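Local structure of lectin-like protein (Entamoeba histolytica HM-1:IMSS-A, 5ZBT) at residues K93-E104 with Y119-E129; M69-F80 with I203-S211. The protein is of unknown function but may bind D-mannose, as its family suggests; this chain is the legume lectin-like domain of a longer ERGIC-53-like membrane protein. One frame throughout, in Å; residues are numbered along the deposited sequence.

How the contacts relate
Both contacts hold the same seven-stranded antiparallel sheet of the lectin sandwich. Contact 1 pairs its central strands 97-103 and 122-127 and is largely buried. Contact 2 joins strand 66-71 and the turn after it to 203-211, and is only partly buried. Strands 97-103 and 207-213 are neighbours, so the contacts touch: Glu104 O lies 2.7 Å from Lys74 NZ, a probable hydrogen bond. Contact 1 is a long unbroken backbone pairing with an aromatic cluster. Contact 2 is interrupted by a two-residue shift in register, and waters, Pro205 and the Lys74 chain do part of the work. In sequence, contact 1 is nested within the span closed by contact 2.

Contact 1. Residues K93-E104 with Y119-E129; sequences KCGGGMGVWLTE and YKGIGIFINFE
Trp101 sits between Tyr119 and Phe125, and the three rings form an aromatic cluster. The edge of Trp101 meets the face of Tyr119: CZ3 of Trp101 lies over the ring centre, 3.6 Å from CE1 of Tyr119, with the planes at 83°. Phe125 in turn puts its own edge over a face of Trp101, with CE1 of Phe125 3.4 Å from CZ2 of Trp101. Gly99 and Gly123 lie on this face of the sheet, and their lack of side chains leaves room for the rings. On the other face, CD1 of Leu102 meets CD1 of Ile124 at 3.8 Å.

Behind these groups runs an antiparallel backbone pairing. Met98, Val100 and Leu102 each exchange two N-H...O bonds, with Ile126, Ile124 and Ile122 respectively. Beyond the strand, Gly96 O accepts from both Phe128 N and Glu129 N. Gly96 N donates to OE2 of Glu129 at 2.8 Å, on the anti side of the carboxylate and tilted well out of its plane. Cys94 SG stands over the Phe128 ring, 4.6 Å from its centroid; chi1 of -47° sets the sulfur beside its own backbone N. Its disulfide to Cys90 ties down this end. At the other end Glu104 OE2 and Lys120 NZ form a salt bridge at 3.6 Å.

Further out, Trp101 NE1 is bonded to Ser211 OG and Tyr119 OH to Leu139 O. Phe113 stacks on Phe125. Leu84 and Leu86 of strand 80-90 pack against the aliphatic face. This pair lies in the middle of one sheet and packs on strand 80-90 of the other, as in the beta-sandwich of the legume lectin-like fold.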
loop_
_atom_site.group_PDB
_atom_site.type_symbol
_atom_site.label_atom_id
_atom_site.label_comp_id
_atom_site.label_asym_id
_atom_site.label_seq_id
_atom_site.Cartn_x
_atom_site.Cartn_y
_atom_site.Cartn_z
ATOM N N LYS A 93 -8.842 13.172 14.037
ATOM C CA LYS A 93 -8.239 13.249 12.717
ATOM C C LYS A 93 -7.113 12.223 12.616
ATOM O O LYS A 93 -6.295 12.101 13.531
ATOM C CB LYS A 93 -7.706 14.658 12.459
ATOM C CG LYS A 93 -7.395 14.920 10.997
ATOM C CD LYS A 93 -6.095 15.706 10.806
ATOM C CE LYS A 93 -5.840 15.982 9.330
ATOM N NZ LYS A 93 -7.118 16.371 8.627
ATOM N N CYS A 94 -7.069 11.485 11.510
ATOM C CA CYS A 94 -6.001 10.507 11.332
ATOM C C CYS A 94 -4.668 11.211 11.106
ATOM O O CYS A 94 -4.597 12.244 10.431
ATOM C CB CYS A 94 -6.288 9.586 10.142
ATOM S SG CYS A 94 -7.954 8.938 10.104
ATOM N N GLY A 95 -3.605 10.635 11.672
ATOM C CA GLY A 95 -2.252 11.024 11.360
ATOM C C GLY A 95 -1.580 9.939 10.528
ATOM O O GLY A 95 -2.152 8.875 10.273
ATOM N N GLY A 96 -0.345 10.235 10.099
ATOM C CA GLY A 96 0.486 9.310 9.351
ATOM C C GLY A 96 -0.081 8.954 7.987
ATOM O O GLY A 96 -0.802 9.729 7.346
ATOM N N GLY A 97 0.274 7.758 7.531
ATOM C CA GLY A 97 -0.215 7.258 6.261
ATOM C C GLY A 97 0.232 5.830 6.033
ATOM O O GLY A 97 0.885 5.217 6.875
ATOM N N MET A 98 -0.097 5.330 4.852
ATOM C CA MET A 98 0.095 3.946 4.447
ATOM C C MET A 98 0.824 3.915 3.116
ATOM O O MET A 98 0.604 4.774 2.265
ATOM C CB MET A 98 -1.241 3.241 4.240
ATOM C CG MET A 98 -1.691 2.294 5.297
ATOM S SD MET A 98 -3.226 1.567 4.666
ATOM C CE MET A 98 -2.522 0.435 3.469
ATOM N N GLY A 99 1.640 2.898 2.910
ATOM C CA GLY A 99 2.291 2.698 1.628
ATOM C C GLY A 99 2.105 1.289 1.114
ATOM O O GLY A 99 2.146 0.323 1.881
ATOM N N VAL A 100 1.893 1.179 -0.193
ATOM C CA VAL A 100 1.991 -0.091 -0.896
ATOM C C VAL A 100 3.176 0.004 -1.848
ATOM O O VAL A 100 3.350 1.010 -2.541
ATOM C CB VAL A 100 0.693 -0.442 -1.635
ATOM C CG1 VAL A 100 0.828 -1.844 -2.311
ATOM C CG2 VAL A 100 -0.469 -0.412 -0.670
ATOM N N TRP A 101 4.002 -1.025 -1.863
ATOM C CA TRP A 101 5.330 -0.902 -2.432
ATOM C C TRP A 101 5.562 -2.003 -3.451
ATOM O O TRP A 101 5.217 -3.158 -3.209
ATOM C CB TRP A 101 6.398 -0.979 -1.333
ATOM C CG TRP A 101 6.311 0.085 -0.250
ATOM C CD1 TRP A 101 5.451 0.116 0.829
ATOM C CD2 TRP A 101 7.157 1.240 -0.121
ATOM N NE1 TRP A 101 5.713 1.224 1.606
ATOM C CE2 TRP A 101 6.753 1.929 1.044
ATOM C CE3 TRP A 101 8.223 1.760 -0.885
ATOM C CZ2 TRP A 101 7.372 3.111 1.462
ATOM C CZ3 TRP A 101 8.839 2.935 -0.462
ATOM C CH2 TRP A 101 8.408 3.594 0.702
ATOM N N LEU A 102 6.157 -1.642 -4.584
ATOM C CA LEU A 102 6.560 -2.609 -5.610
ATOM C C LEU A 102 8.037 -2.341 -5.868
ATOM O O LEU A 102 8.385 -1.381 -6.568
ATOM C CB LEU A 102 5.715 -2.475 -6.876
ATOM C CG LEU A 102 4.209 -2.833 -6.747
ATOM C CD1 LEU A 102 3.383 -1.748 -6.036
ATOM C CD2 LEU A 102 3.582 -3.133 -8.105
ATOM N N THR A 103 8.909 -3.149 -5.265
ATOM C CA THR A 103 10.326 -2.817 -5.213
ATOM C C THR A 103 11.204 -3.981 -5.635
ATOM O O THR A 103 10.819 -5.154 -5.563
ATOM C CB THR A 103 10.764 -2.349 -3.813
ATOM O OG1 THR A 103 10.368 -3.312 -2.817
ATOM C CG2 THR A 103 10.168 -0.978 -3.518
ATOM N N GLU A 104 12.418 -3.609 -6.054
ATOM C CA GLU A 104 13.430 -4.571 -6.479
ATOM C C GLU A 104 13.915 -5.443 -5.321
ATOM O O GLU A 104 14.282 -6.606 -5.537
ATOM C CB GLU A 104 14.602 -3.819 -7.128
ATOM C CG GLU A 104 15.803 -4.684 -7.498
ATOM C CD GLU A 104 16.959 -3.866 -8.064
ATOM O OE1 GLU A 104 17.148 -3.873 -9.308
ATOM O OE2 GLU A 104 17.668 -3.207 -7.264
ATOM N N TYR A 119 15.252 3.318 -2.318
ATOM C CA TYR A 119 14.652 2.075 -2.806
ATOM C C TYR A 119 14.608 2.131 -4.329
ATOM O O TYR A 119 14.750 3.198 -4.930
ATOM C CB TYR A 119 13.237 1.846 -2.226
ATOM C CG TYR A 119 12.199 2.861 -2.660
ATOM C CD1 TYR A 119 12.054 4.068 -1.983
ATOM C CD2 TYR A 119 11.356 2.611 -3.741
ATOM C CE1 TYR A 119 11.100 5.012 -2.381
ATOM C CE2 TYR A 119 10.389 3.545 -4.141
ATOM C CZ TYR A 119 10.274 4.744 -3.468
ATOM O OH TYR A 119 9.331 5.667 -3.876
ATOM N N LYS A 120 14.417 0.969 -4.955
ATOM C CA LYS A 120 14.251 0.915 -6.406
ATOM C C LYS A 120 12.876 0.328 -6.716
ATOM O O LYS A 120 12.620 -0.851 -6.462
ATOM C CB LYS A 120 15.377 0.126 -7.073
ATOM C CG LYS A 120 15.427 0.308 -8.590
ATOM C CD LYS A 120 16.504 -0.580 -9.241
ATOM C CE LYS A 120 17.802 0.218 -9.502
ATOM N NZ LYS A 120 19.074 -0.468 -9.073
ATOM N N GLY A 121 11.994 1.143 -7.250
ATOM C CA GLY A 121 10.656 0.693 -7.555
ATOM C C GLY A 121 9.660 1.822 -7.350
ATOM O O GLY A 121 9.972 2.994 -7.577
ATOM N N ILE A 122 8.483 1.434 -6.871
ATOM C CA ILE A 122 7.319 2.307 -6.814
ATOM C C ILE A 122 6.765 2.255 -5.398
ATOM O O ILE A 122 6.616 1.165 -4.825
ATOM C CB ILE A 122 6.246 1.892 -7.850
ATOM C CG1 ILE A 122 6.659 2.322 -9.251
ATOM C CG2 ILE A 122 4.873 2.464 -7.530
ATOM C CD1 ILE A 122 6.242 1.339 -10.324
ATOM N N GLY A 123 6.507 3.423 -4.824
ATOM C CA GLY A 123 5.739 3.545 -3.601
ATOM C C GLY A 123 4.427 4.250 -3.905
ATOM O O GLY A 123 4.411 5.300 -4.559
ATOM N N ILE A 124 3.334 3.644 -3.449
ATOM C CA ILE A 124 1.992 4.220 -3.542
ATOM C C ILE A 124 1.562 4.558 -2.123
ATOM O O ILE A 124 1.472 3.664 -1.267
ATOM C CB ILE A 124 1.000 3.253 -4.217
ATOM C CG1 ILE A 124 1.569 2.771 -5.547
ATOM C CG2 ILE A 124 -0.345 3.894 -4.444
ATOM C CD1 ILE A 124 1.222 1.355 -5.863
ATOM N N PHE A 125 1.308 5.842 -1.864
ATOM C CA PHE A 125 1.108 6.339 -0.510
ATOM C C PHE A 125 -0.266 6.975 -0.372
ATOM O O PHE A 125 -0.721 7.701 -1.263
ATOM C CB PHE A 125 2.191 7.366 -0.125
ATOM C CG PHE A 125 3.602 6.907 -0.411
ATOM C CD1 PHE A 125 4.051 5.667 0.028
ATOM C CD2 PHE A 125 4.473 7.709 -1.123
ATOM C CE1 PHE A 125 5.353 5.240 -0.230
ATOM C CE2 PHE A 125 5.775 7.285 -1.400
ATOM C CZ PHE A 125 6.211 6.048 -0.943
ATOM N N ILE A 126 -0.923 6.689 0.749
ATOM C CA ILE A 126 -2.112 7.403 1.186
ATOM C C ILE A 126 -1.712 8.192 2.420
ATOM O O ILE A 126 -1.325 7.603 3.436
ATOM C CB ILE A 126 -3.279 6.455 1.506
ATOM C CG1 ILE A 126 -3.548 5.488 0.346
ATOM C CG2 ILE A 126 -4.534 7.264 1.858
ATOM C CD1 ILE A 126 -4.695 4.487 0.634
ATOM N N ASN A 127 -1.780 9.516 2.339
ATOM C CA ASN A 127 -1.280 10.369 3.412
ATOM C C ASN A 127 -2.416 11.170 4.033
ATOM O O ASN A 127 -3.148 11.864 3.318
ATOM C CB ASN A 127 -0.201 11.308 2.897
ATOM C CG ASN A 127 0.251 12.269 3.959
ATOM O OD1 ASN A 127 0.926 11.874 4.893
ATOM N ND2 ASN A 127 -0.150 13.529 3.848
ATOM N N PHE A 128 -2.566 11.059 5.364
ATOM C CA PHE A 128 -3.496 11.872 6.152
ATOM C C PHE A 128 -2.808 12.985 6.941
ATOM O O PHE A 128 -3.475 13.962 7.313
ATOM C CB PHE A 128 -4.278 11.002 7.158
ATOM C CG PHE A 128 -5.176 9.975 6.528
ATOM C CD1 PHE A 128 -4.668 8.738 6.132
ATOM C CD2 PHE A 128 -6.528 10.233 6.351
ATOM C CE1 PHE A 128 -5.494 7.783 5.555
ATOM C CE2 PHE A 128 -7.372 9.284 5.781
ATOM C CZ PHE A 128 -6.860 8.055 5.375
ATOM N N GLU A 129 -1.505 12.853 7.206
ATOM C CA GLU A 129 -0.770 13.801 8.038
ATOM C C GLU A 129 -0.683 15.167 7.362
ATOM O O GLU A 129 -0.210 15.278 6.227
ATOM C CB GLU A 129 0.628 13.254 8.316
ATOM C CG GLU A 129 1.452 14.060 9.317
ATOM C CD GLU A 129 1.277 13.591 10.750
ATOM O OE1 GLU A 129 2.026 14.064 11.620
ATOM O OE2 GLU A 129 0.395 12.749 11.016
#

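Contact 2. Residues M69-F80 with I203-S211; sequences MNGKYKVDLPSF and IPPFYLGIS
Met69 pairs with Ile210 in the antiparallel sheet of the legume lectin-like sandwich. Their backbones exchange two hydrogen bonds, and Gly71 N adds a third to Leu208 O. The chain then makes an excursion at 72-74. It returns two residues out of register, where Val75 and Phe206 again exchange two bonds.

Apolar contacts centre on Phe206. CG2 of Val75 lies over one face of its ring, 3.7 Å from the centroid, as a CH-pi contact. With chi1 of 62°, CG of Phe206 stands between its own N and carbonyl carbon, which swings the ring back toward 69-80. Leu77 CD1 reaches Phe206 CZ at 3.9 Å, and Phe80 meets the same ring obliquely. Leu102 packs against both phenylalanines and links them to the neighbouring strand.

A second CH-pi contact forms where Lys74 CB sits over the centre of the Tyr207 ring, 3.9 Å from the centroid. The Lys74 chain runs on across Pro205, bends at chi3 (-114°), and brings CE to 3.3 Å from Pro205 O. Its NZ is bonded to Glu104 O. The ring edge of Tyr207 faces Lys72 O.

Three waters also join the segments. One, at the break in register, donates to Tyr73 O and accepts from Leu208 N. Another donates to Pro205 O and accepts a weak bond from Lys74 NZ. A third donates to Asp76 OD1 at 2.9 Å and, more weakly, to Ile203 O at 3.3 Å.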
loop_
_atom_site.group_PDB
_atom_site.type_symbol
_atom_site.label_atom_id
_atom_site.label_comp_id
_atom_site.label_asym_id
_atom_site.label_seq_id
_atom_site.Cartn_x
_atom_site.Cartn_y
_atom_site.Cartn_z
ATOM N N MET A 69 5.361 -4.853 6.156
ATOM C CA MET A 69 4.971 -6.215 5.836
ATOM C C MET A 69 5.572 -6.495 4.462
ATOM O O MET A 69 5.190 -5.851 3.484
ATOM C CB MET A 69 3.447 -6.323 5.832
ATOM C CG MET A 69 2.862 -7.679 6.089
ATOM S SD MET A 69 1.083 -7.449 6.116
ATOM C CE MET A 69 0.551 -9.070 5.652
ATOM N N ASN A 70 6.522 -7.430 4.397
ATOM C CA ASN A 70 7.335 -7.690 3.207
ATOM C C ASN A 70 6.939 -9.010 2.562
ATOM O O ASN A 70 7.027 -10.062 3.205
ATOM C CB ASN A 70 8.820 -7.752 3.560
ATOM C CG ASN A 70 9.441 -6.407 3.647
ATOM O OD1 ASN A 70 8.938 -5.446 3.058
ATOM N ND2 ASN A 70 10.547 -6.310 4.387
ATOM N N GLY A 71 6.545 -8.957 1.288
ATOM C CA GLY A 71 6.344 -10.166 0.515
ATOM C C GLY A 71 7.605 -11.014 0.517
ATOM O O GLY A 71 8.709 -10.501 0.325
ATOM N N LYS A 72 7.467 -12.313 0.765
ATOM C CA LYS A 72 8.647 -13.166 0.757
ATOM C C LYS A 72 9.140 -13.454 -0.659
ATOM O O LYS A 72 10.353 -13.555 -0.874
ATOM C CB LYS A 72 8.349 -14.479 1.486
ATOM C CG LYS A 72 8.094 -14.300 2.965
ATOM C CD LYS A 72 8.453 -15.544 3.728
ATOM C CE LYS A 72 7.254 -16.111 4.443
ATOM N NZ LYS A 72 7.408 -15.895 5.898
ATOM N N TYR A 73 8.227 -13.560 -1.626
ATOM C CA TYR A 73 8.537 -14.079 -2.953
ATOM C C TYR A 73 8.394 -12.984 -4.007
ATOM O O TYR A 73 7.324 -12.384 -4.153
ATOM C CB TYR A 73 7.645 -15.287 -3.256
ATOM C CG TYR A 73 7.805 -16.324 -2.163
ATOM C CD1 TYR A 73 9.048 -16.909 -1.928
ATOM C CD2 TYR A 73 6.750 -16.666 -1.320
ATOM C CE1 TYR A 73 9.235 -17.833 -0.900
ATOM C CE2 TYR A 73 6.927 -17.592 -0.289
ATOM C CZ TYR A 73 8.176 -18.175 -0.083
ATOM O OH TYR A 73 8.392 -19.105 0.927
ATOM N N LYS A 74 9.484 -12.726 -4.725
ATOM C CA LYS A 74 9.466 -11.786 -5.837
ATOM C C LYS A 74 8.625 -12.340 -6.985
ATOM O O LYS A 74 8.784 -13.506 -7.380
ATOM C CB LYS A 74 10.898 -11.517 -6.291
ATOM C CG LYS A 74 11.006 -10.638 -7.518
ATOM C CD LYS A 74 12.470 -10.320 -7.838
ATOM C CE LYS A 74 12.745 -8.832 -7.644
ATOM N NZ LYS A 74 14.198 -8.544 -7.456
ATOM N N VAL A 75 7.736 -11.501 -7.537
ATOM C CA VAL A 75 6.781 -11.936 -8.553
ATOM C C VAL A 75 7.116 -11.312 -9.904
ATOM O O VAL A 75 7.628 -10.191 -9.997
ATOM C CB VAL A 75 5.325 -11.605 -8.157
ATOM C CG1 VAL A 75 4.905 -12.422 -6.959
ATOM C CG2 VAL A 75 5.145 -10.107 -7.879
ATOM N N ASP A 76 6.811 -12.059 -10.962
ATOM C CA ASP A 76 6.945 -11.613 -12.350
ATOM C C ASP A 76 5.549 -11.667 -12.962
ATOM O O ASP A 76 5.142 -12.711 -13.470
ATOM C CB ASP A 76 7.927 -12.495 -13.117
ATOM C CG ASP A 76 8.334 -11.902 -14.459
ATOM O OD1 ASP A 76 7.716 -10.905 -14.891
ATOM O OD2 ASP A 76 9.302 -12.417 -15.060
ATOM N N LEU A 77 4.820 -10.543 -12.921
ATOM C CA LEU A 77 3.399 -10.724 -13.188
ATOM C C LEU A 77 3.031 -10.289 -14.598
ATOM O O LEU A 77 3.670 -9.405 -15.169
ATOM C CB LEU A 77 2.553 -9.919 -12.192
ATOM C CG LEU A 77 2.637 -10.350 -10.729
ATOM C CD1 LEU A 77 1.716 -9.495 -9.913
ATOM C CD2 LEU A 77 2.273 -11.825 -10.598
ATOM N N PRO A 78 1.995 -10.893 -15.174
ATOM C CA PRO A 78 1.358 -10.288 -16.351
ATOM C C PRO A 78 0.523 -9.102 -15.910
ATOM O O PRO A 78 0.571 -8.725 -14.734
ATOM C CB PRO A 78 0.477 -11.417 -16.887
ATOM C CG PRO A 78 0.068 -12.135 -15.638
ATOM C CD PRO A 78 1.255 -12.079 -14.699
ATOM N N SER A 79 -0.259 -8.522 -16.817
ATOM C CA SER A 79 -1.133 -7.424 -16.435
ATOM C C SER A 79 -1.948 -7.842 -15.227
ATOM O O SER A 79 -2.489 -8.948 -15.179
ATOM C CB SER A 79 -2.042 -7.027 -17.596
ATOM O OG SER A 79 -1.243 -6.542 -18.652
ATOM N N PHE A 80 -1.982 -6.976 -14.226
ATOM C CA PHE A 80 -2.545 -7.376 -12.953
ATOM C C PHE A 80 -3.338 -6.233 -12.357
ATOM O O PHE A 80 -3.208 -5.069 -12.758
ATOM C CB PHE A 80 -1.461 -7.828 -11.963
ATOM C CG PHE A 80 -0.479 -6.762 -11.608
ATOM C CD1 PHE A 80 -0.734 -5.892 -10.550
ATOM C CD2 PHE A 80 0.713 -6.632 -12.321
ATOM C CE1 PHE A 80 0.166 -4.899 -10.212
ATOM C CE2 PHE A 80 1.630 -5.659 -11.986
ATOM C CZ PHE A 80 1.358 -4.784 -10.920
ATOM N N ILE A 203 7.532 -1.750 -14.712
ATOM C CA ILE A 203 7.534 -2.467 -13.436
ATOM C C ILE A 203 8.265 -3.789 -13.623
ATOM O O ILE A 203 7.676 -4.766 -14.112
ATOM C CB ILE A 203 6.113 -2.697 -12.897
ATOM C CG1 ILE A 203 5.368 -1.361 -12.786
ATOM C CG2 ILE A 203 6.171 -3.381 -11.547
ATOM C CD1 ILE A 203 3.967 -1.485 -12.269
ATOM N N PRO A 204 9.535 -3.870 -13.244
ATOM C CA PRO A 204 10.251 -5.152 -13.280
ATOM C C PRO A 204 9.711 -6.093 -12.216
ATOM O O PRO A 204 8.885 -5.680 -11.388
ATOM C CB PRO A 204 11.708 -4.746 -12.985
ATOM C CG PRO A 204 11.747 -3.249 -13.070
ATOM C CD PRO A 204 10.371 -2.785 -12.717
ATOM N N PRO A 205 10.144 -7.356 -12.193
ATOM C CA PRO A 205 9.763 -8.244 -11.076
ATOM C C PRO A 205 9.939 -7.557 -9.719
ATOM O O PRO A 205 10.882 -6.793 -9.510
ATOM C CB PRO A 205 10.714 -9.432 -11.236
ATOM C CG PRO A 205 11.020 -9.472 -12.720
ATOM C CD PRO A 205 10.961 -8.050 -13.216
ATOM N N PHE A 206 9.013 -7.810 -8.793
ATOM C CA PHE A 206 8.998 -7.032 -7.559
ATOM C C PHE A 206 8.559 -7.869 -6.360
ATOM O O PHE A 206 7.876 -8.889 -6.483
ATOM C CB PHE A 206 8.083 -5.797 -7.685
ATOM C CG PHE A 206 6.623 -6.132 -7.932
ATOM C CD1 PHE A 206 6.113 -6.195 -9.229
ATOM C CD2 PHE A 206 5.764 -6.375 -6.877
ATOM C CE1 PHE A 206 4.774 -6.492 -9.462
ATOM C CE2 PHE A 206 4.425 -6.679 -7.105
ATOM C CZ PHE A 206 3.930 -6.731 -8.398
ATOM N N TYR A 207 8.951 -7.393 -5.185
ATOM C CA TYR A 207 8.328 -7.791 -3.935
ATOM C C TYR A 207 7.219 -6.808 -3.584
ATOM O O TYR A 207 7.395 -5.591 -3.694
ATOM C CB TYR A 207 9.338 -7.807 -2.796
ATOM C CG TYR A 207 10.522 -8.740 -2.943
ATOM C CD1 TYR A 207 10.468 -10.041 -2.443
ATOM C CD2 TYR A 207 11.713 -8.300 -3.507
ATOM C CE1 TYR A 207 11.556 -10.894 -2.533
ATOM C CE2 TYR A 207 12.803 -9.138 -3.603
ATOM C CZ TYR A 207 12.719 -10.437 -3.111
ATOM O OH TYR A 207 13.803 -11.272 -3.195
ATOM N N LEU A 208 6.091 -7.336 -3.122
ATOM C CA LEU A 208 4.974 -6.504 -2.707
ATOM C C LEU A 208 5.101 -6.212 -1.215
ATOM O O LEU A 208 5.174 -7.140 -0.396
ATOM C CB LEU A 208 3.641 -7.187 -3.011
ATOM C CG LEU A 208 2.434 -6.318 -2.648
ATOM C CD1 LEU A 208 2.420 -5.056 -3.519
ATOM C CD2 LEU A 208 1.157 -7.086 -2.812
ATOM N N GLY A 209 5.131 -4.934 -0.859
ATOM C CA GLY A 209 5.198 -4.526 0.530
ATOM C C GLY A 209 4.006 -3.676 0.933
ATOM O O GLY A 209 3.386 -3.005 0.102
ATOM N N ILE A 210 3.684 -3.717 2.220
ATOM C CA ILE A 210 2.712 -2.817 2.826
ATOM C C ILE A 210 3.364 -2.221 4.063
ATOM O O ILE A 210 4.085 -2.917 4.788
ATOM C CB ILE A 210 1.391 -3.539 3.186
ATOM C CG1 ILE A 210 0.777 -4.183 1.945
ATOM C CG2 ILE A 210 0.366 -2.569 3.838
ATOM C CD1 ILE A 210 -0.327 -5.160 2.249
ATOM N N SER A 211 3.137 -0.927 4.289
ATOM C CA SER A 211 3.728 -0.228 5.422
ATOM C C SER A 211 2.787 0.870 5.888
ATOM O O SER A 211 1.870 1.281 5.167
ATOM C CB SER A 211 5.078 0.383 5.064
ATOM O OG SER A 211 4.885 1.517 4.246
HETATM O O HOH W 1 5.913 -10.237 -2.699
HETATM O O HOH W 2 13.515 -6.939 -10.210
HETATM O O HOH W 3 7.714 -8.044 -14.564
#